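Local atomic coordinates of squalene synthase HpnC (Alicyclobacillus acidocaldarius subsp. acidocaldarius, PDB entry 4HD1), a protein that probably builds isoprenoid chains as a squalene/phytoene synthase-type transferase, joining prenyl diphosphates on the way to squalene. Residues A[71-76]-A[105-110]; A[16-21]-A[86-91]. All coordinates share one frame; numbering follows the deposited sequence.

Interaction 1: A[71-76]-A[105-110]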
# COMPACT_ATOMS: atom_id res chain seq x y z
N ALA A 71 -19.73 -0.42 7.42
CA ALA A 71 -19.69 -0.10 8.85
C ALA A 71 -18.33 0.49 9.21
O ALA A 71 -18.24 1.40 10.04
CB ALA A 71 -19.99 -1.32 9.69
N TYR A 72 -17.28 -0.03 8.58
CA TYR A 72 -15.92 0.44 8.83
C TYR A 72 -15.74 1.85 8.27
O TYR A 72 -15.04 2.68 8.86
CB TYR A 72 -14.92 -0.53 8.20
CG TYR A 72 -13.52 -0.44 8.77
CD1 TYR A 72 -13.19 -1.02 10.00
CD2 TYR A 72 -12.50 0.21 8.05
CE1 TYR A 72 -11.90 -0.94 10.50
CE2 TYR A 72 -11.21 0.29 8.55
CZ TYR A 72 -10.91 -0.29 9.77
OH TYR A 72 -9.62 -0.20 10.25
N GLU A 73 -16.40 2.12 7.15
CA GLU A 73 -16.42 3.45 6.55
C GLU A 73 -17.19 4.42 7.45
O GLU A 73 -16.80 5.59 7.57
CB GLU A 73 -17.03 3.39 5.15
CG GLU A 73 -17.03 4.71 4.40
CD GLU A 73 -17.47 4.56 2.96
OE1 GLU A 73 -18.38 5.29 2.54
OE2 GLU A 73 -16.90 3.70 2.25
N GLU A 74 -18.26 3.93 8.07
CA GLU A 74 -19.02 4.69 9.06
C GLU A 74 -18.17 5.12 10.25
O GLU A 74 -18.24 6.28 10.68
CB GLU A 74 -20.24 3.89 9.55
CG GLU A 74 -21.43 3.94 8.61
CD GLU A 74 -21.81 5.36 8.22
OE1 GLU A 74 -21.98 6.21 9.12
OE2 GLU A 74 -21.92 5.62 7.00
N GLU A 75 -17.38 4.19 10.78
CA GLU A 75 -16.45 4.46 11.87
C GLU A 75 -15.43 5.52 11.45
O GLU A 75 -15.17 6.47 12.20
CB GLU A 75 -15.74 3.17 12.32
CG GLU A 75 -16.64 2.22 13.11
CD GLU A 75 -16.24 0.75 13.02
OE1 GLU A 75 -15.05 0.43 13.27
OE2 GLU A 75 -17.11 -0.09 12.70
N LEU A 76 -14.88 5.37 10.25
CA LEU A 76 -13.93 6.32 9.69
C LEU A 76 -14.51 7.73 9.62
O LEU A 76 -13.87 8.69 10.05
CB LEU A 76 -13.45 5.85 8.31
CG LEU A 76 -12.34 6.60 7.54
CD1 LEU A 76 -12.90 7.76 6.73
CD2 LEU A 76 -11.19 7.05 8.43
N PRO A 105 -7.82 9.56 1.14
CA PRO A 105 -6.98 8.36 1.14
C PRO A 105 -7.53 7.21 1.98
O PRO A 105 -7.38 6.05 1.59
CB PRO A 105 -5.65 8.86 1.73
CG PRO A 105 -5.65 10.32 1.44
CD PRO A 105 -7.08 10.76 1.58
N PHE A 106 -8.15 7.53 3.11
CA PHE A 106 -8.77 6.50 3.95
C PHE A 106 -9.92 5.80 3.22
O PHE A 106 -9.99 4.57 3.21
CB PHE A 106 -9.27 7.10 5.27
CG PHE A 106 -8.17 7.57 6.17
CD1 PHE A 106 -7.49 6.67 6.98
CD2 PHE A 106 -7.82 8.91 6.22
CE1 PHE A 106 -6.47 7.10 7.82
CE2 PHE A 106 -6.81 9.35 7.05
CZ PHE A 106 -6.13 8.44 7.85
N LEU A 107 -10.80 6.59 2.60
CA LEU A 107 -11.90 6.07 1.78
C LEU A 107 -11.41 5.24 0.59
O LEU A 107 -12.09 4.33 0.15
CB LEU A 107 -12.81 7.20 1.29
CG LEU A 107 -13.61 8.02 2.30
CD1 LEU A 107 -14.20 9.25 1.62
CD2 LEU A 107 -14.71 7.20 2.95
N ARG A 108 -10.23 5.57 0.07
CA ARG A 108 -9.67 4.82 -1.06
C ARG A 108 -9.13 3.46 -0.66
O ARG A 108 -9.26 2.49 -1.40
CB ARG A 108 -8.63 5.65 -1.80
CG ARG A 108 -9.27 6.69 -2.69
CD ARG A 108 -8.26 7.47 -3.50
NE ARG A 108 -8.94 8.22 -4.55
CZ ARG A 108 -8.35 9.08 -5.37
NH1 ARG A 108 -7.05 9.31 -5.27
NH2 ARG A 108 -9.06 9.71 -6.29
N LEU A 109 -8.54 3.40 0.53
CA LEU A 109 -8.05 2.14 1.07
C LEU A 109 -9.19 1.17 1.34
O LEU A 109 -9.03 -0.04 1.16
CB LEU A 109 -7.24 2.38 2.35
CG LEU A 109 -5.85 2.93 2.08
CD1 LEU A 109 -5.30 3.59 3.33
CD2 LEU A 109 -4.92 1.85 1.54
N ILE A 110 -10.32 1.73 1.78
CA ILE A 110 -11.56 0.97 1.99
C ILE A 110 -12.08 0.46 0.65
O ILE A 110 -12.43 -0.71 0.52
CB ILE A 110 -12.63 1.82 2.73
CG1 ILE A 110 -12.26 1.97 4.21
CG2 ILE A 110 -14.03 1.21 2.58
CD1 ILE A 110 -13.12 2.95 4.98

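Interaction 2: A[16-21]-A[86-91]. With SO4 (sulfate ion), chain B.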
# COMPACT_ATOMS: atom_id res chain seq x y z
N GLU A 16 -1.62 2.76 22.38
CA GLU A 16 -1.02 1.48 22.71
C GLU A 16 -1.70 0.32 21.97
O GLU A 16 -1.01 -0.60 21.52
CB GLU A 16 -1.04 1.22 24.22
CG GLU A 16 -0.43 -0.11 24.64
CD GLU A 16 1.05 -0.24 24.29
OE1 GLU A 16 1.62 -1.31 24.58
OE2 GLU A 16 1.65 0.71 23.74
N VAL A 17 -3.03 0.38 21.85
CA VAL A 17 -3.79 -0.61 21.08
C VAL A 17 -3.31 -0.58 19.62
O VAL A 17 -2.94 -1.61 19.07
CB VAL A 17 -5.32 -0.39 21.16
CG1 VAL A 17 -6.07 -1.38 20.28
CG2 VAL A 17 -5.82 -0.51 22.60
N CYS A 18 -3.29 0.61 19.03
CA CYS A 18 -2.83 0.78 17.65
C CYS A 18 -1.42 0.22 17.46
O CYS A 18 -1.15 -0.45 16.46
CB CYS A 18 -2.86 2.24 17.24
SG CYS A 18 -4.55 2.86 17.10
N ARG A 19 -0.55 0.46 18.43
CA ARG A 19 0.82 -0.04 18.40
C ARG A 19 0.88 -1.57 18.43
O ARG A 19 1.62 -2.18 17.65
CB ARG A 19 1.63 0.55 19.55
CG ARG A 19 3.10 0.17 19.54
CD ARG A 19 3.73 0.65 20.83
NE ARG A 19 5.18 0.51 20.81
CZ ARG A 19 5.85 -0.54 21.28
NH1 ARG A 19 5.20 -1.57 21.81
NH2 ARG A 19 7.17 -0.56 21.22
N ARG A 20 0.10 -2.17 19.32
CA ARG A 20 -0.03 -3.63 19.41
C ARG A 20 -0.55 -4.25 18.12
O ARG A 20 0.04 -5.19 17.59
CB ARG A 20 -0.95 -4.04 20.56
CG ARG A 20 -0.25 -4.52 21.81
CD ARG A 20 -1.12 -5.48 22.62
NE ARG A 20 -2.40 -4.88 23.01
CZ ARG A 20 -3.57 -5.13 22.41
NH1 ARG A 20 -3.66 -5.98 21.39
NH2 ARG A 20 -4.67 -4.53 22.85
N LEU A 21 -1.67 -3.71 17.62
CA LEU A 21 -2.31 -4.22 16.40
C LEU A 21 -1.33 -4.12 15.24
O LEU A 21 -1.24 -5.04 14.42
CB LEU A 21 -3.60 -3.45 16.08
CG LEU A 21 -4.75 -3.44 17.11
CD1 LEU A 21 -5.88 -2.51 16.67
CD2 LEU A 21 -5.28 -4.83 17.46
N THR A 86 -14.12 3.40 18.96
CA THR A 86 -13.12 2.34 19.16
C THR A 86 -11.87 2.96 19.78
O THR A 86 -11.64 4.16 19.63
CB THR A 86 -12.75 1.72 17.79
OG1 THR A 86 -13.95 1.29 17.13
CG2 THR A 86 -11.79 0.52 17.91
N PRO A 87 -11.07 2.16 20.50
CA PRO A 87 -9.72 2.63 20.82
C PRO A 87 -8.92 3.04 19.56
O PRO A 87 -8.44 4.18 19.48
CB PRO A 87 -9.08 1.43 21.51
CG PRO A 87 -10.23 0.72 22.15
CD PRO A 87 -11.41 0.93 21.25
N ALA A 88 -8.83 2.13 18.58
CA ALA A 88 -8.12 2.41 17.32
C ALA A 88 -8.56 3.71 16.65
O ALA A 88 -7.72 4.52 16.25
CB ALA A 88 -8.24 1.25 16.34
N PHE A 89 -9.87 3.91 16.55
CA PHE A 89 -10.41 5.09 15.87
C PHE A 89 -10.35 6.37 16.70
O PHE A 89 -10.36 7.46 16.14
CB PHE A 89 -11.83 4.82 15.36
CG PHE A 89 -11.86 4.09 14.04
CD1 PHE A 89 -11.59 4.76 12.85
CD2 PHE A 89 -12.16 2.73 13.99
CE1 PHE A 89 -11.62 4.09 11.64
CE2 PHE A 89 -12.19 2.06 12.78
CZ PHE A 89 -11.92 2.74 11.60
N ARG A 90 -10.31 6.25 18.03
CA ARG A 90 -10.03 7.40 18.88
C ARG A 90 -8.60 7.87 18.64
O ARG A 90 -8.35 9.07 18.49
CB ARG A 90 -10.29 7.09 20.36
CG ARG A 90 -11.67 7.49 20.85
CD ARG A 90 -11.89 7.19 22.33
NE ARG A 90 -12.60 5.92 22.51
CZ ARG A 90 -12.10 4.84 23.11
NH1 ARG A 90 -10.89 4.85 23.63
NH2 ARG A 90 -12.84 3.75 23.20
N ALA A 91 -7.66 6.93 18.58
CA ALA A 91 -6.28 7.27 18.24
C ALA A 91 -6.21 7.91 16.84
O ALA A 91 -5.60 8.97 16.67
CB ALA A 91 -5.38 6.05 18.33
S SO4 B . 7.81 3.10 20.07
O1 SO4 B . 8.50 4.23 20.75
O2 SO4 B . 6.43 2.94 20.60
O3 SO4 B . 7.68 3.34 18.61
O4 SO4 B . 8.68 1.90 20.32

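Interaction 1: A[71-76]-A[105-110]
I110 reaches over the backbone of E73 with its outermost methyl, CD1, which lies 3.7 Å from E73 CA. The two segments are neighbouring antiparallel helices of the all-helical isoprenoid synthase fold, with short axes 10.6 Å apart and directed at 170° to each other, and no hydrogen bond joins them. The same methyl meets the edge of the Y72 ring near its plane, at CD2, while the Y72 hydroxyl is bonded to the carbonyl of F50 on helix 41-56. A beta-branched isoleucine suits this place because its two arms divide the work: CG1 carries CD1 to the E73 backbone and the Y72 ring, while CG2 comes 3.8 Å from E73 OE2. The glutamate chain is extended, CG anti to the backbone N (chi1 -177°), and its methylenes cross L107 at about a right angle, CG lying 3.7 Å from L107 CD2. Its carboxylate is held by two arginines, OE1 by R77 of its own helix and OE2 by R114 of helix 104-118, so that a charged link flanks the apolar seam. Cutting this side chain back to an alanine is likely to cost R77 and R114 the carboxylate between them and to take from L107 CD2 the methylenes it packs on. On the buried side, L76 lies across the base of the F106 side chain at about a right angle, its CD2 3.7 Å from F106 CB.

Interaction 2: A[16-21]-A[86-91]
Segment 16-21 of helix 12-25 crosses the first turn of helix 87-99 at -109°, with the short-segment axes 8.7 Å apart and the backbones nearest at C18 and A88, whose CA atoms are 5.5 Å apart. So close an approach suits small residues, and both A88 and A91, three residues apart and so on the same side of the helix, are alanines. The sulfur of C18 packs against both: SG lies 3.5 Å from A91 CB and also touches A88 CA. It gets there because SG stands beside the backbone N and anti to the carbonyl carbon (chi1 -68°). C18 also touches Y45 and A49 of helix 41-56, so the cysteine sits where three helices meet. One turn along, L21 only grazes A88, CD1 to CB. Toward the start of the second helix, V17 crosses P87 obliquely, CG2 being 3.9 Å from P87 CB; a proline fits the first turn of a helix, where its missing N-H costs no bond. R90, turned from this seam, forms a salt bridge with D14, adding a charged tie between the helices. R19, extended from CG to NE, instead binds a sulfate, probably from the crystallisation liquor, with the edge of its guanidinium: NE gives a bond of 2.7 Å to O2 and NH2 one of 3.0 Å to O4, the latter nearly straight at 171°. The same ion is also hydrogen-bonded by Y45 OH and A3 N. Across the helices themselves no hydrogen bond forms, so the fit rests on shape and dispersion around a sulfur and small methyls.

Overall arrangement
From the N terminus, the chain first runs through 16-21 on helix 12-25, then helix 41-56, then 71-76 on helix 65-81, 86-91 at the start of helix 87-99, and 105-110 on helix 104-118. Interaction 2 closes a loop of 64 intervening residues, and interaction 1 one of 28; because the segments alternate, the two loops cross. Their centres are 16 Å apart, and F89 joins them: its ring meets Y72 edge-to-face and packs on E75 and L76. Helix 41-56 touches both contacts, through F50 at interaction 1 and Y45 and A49 at interaction 2. Interaction 2 ties helix 12-25 to helix 87-99, and interaction 1 pairs the helices before and after the latter, 65-81 and 104-118.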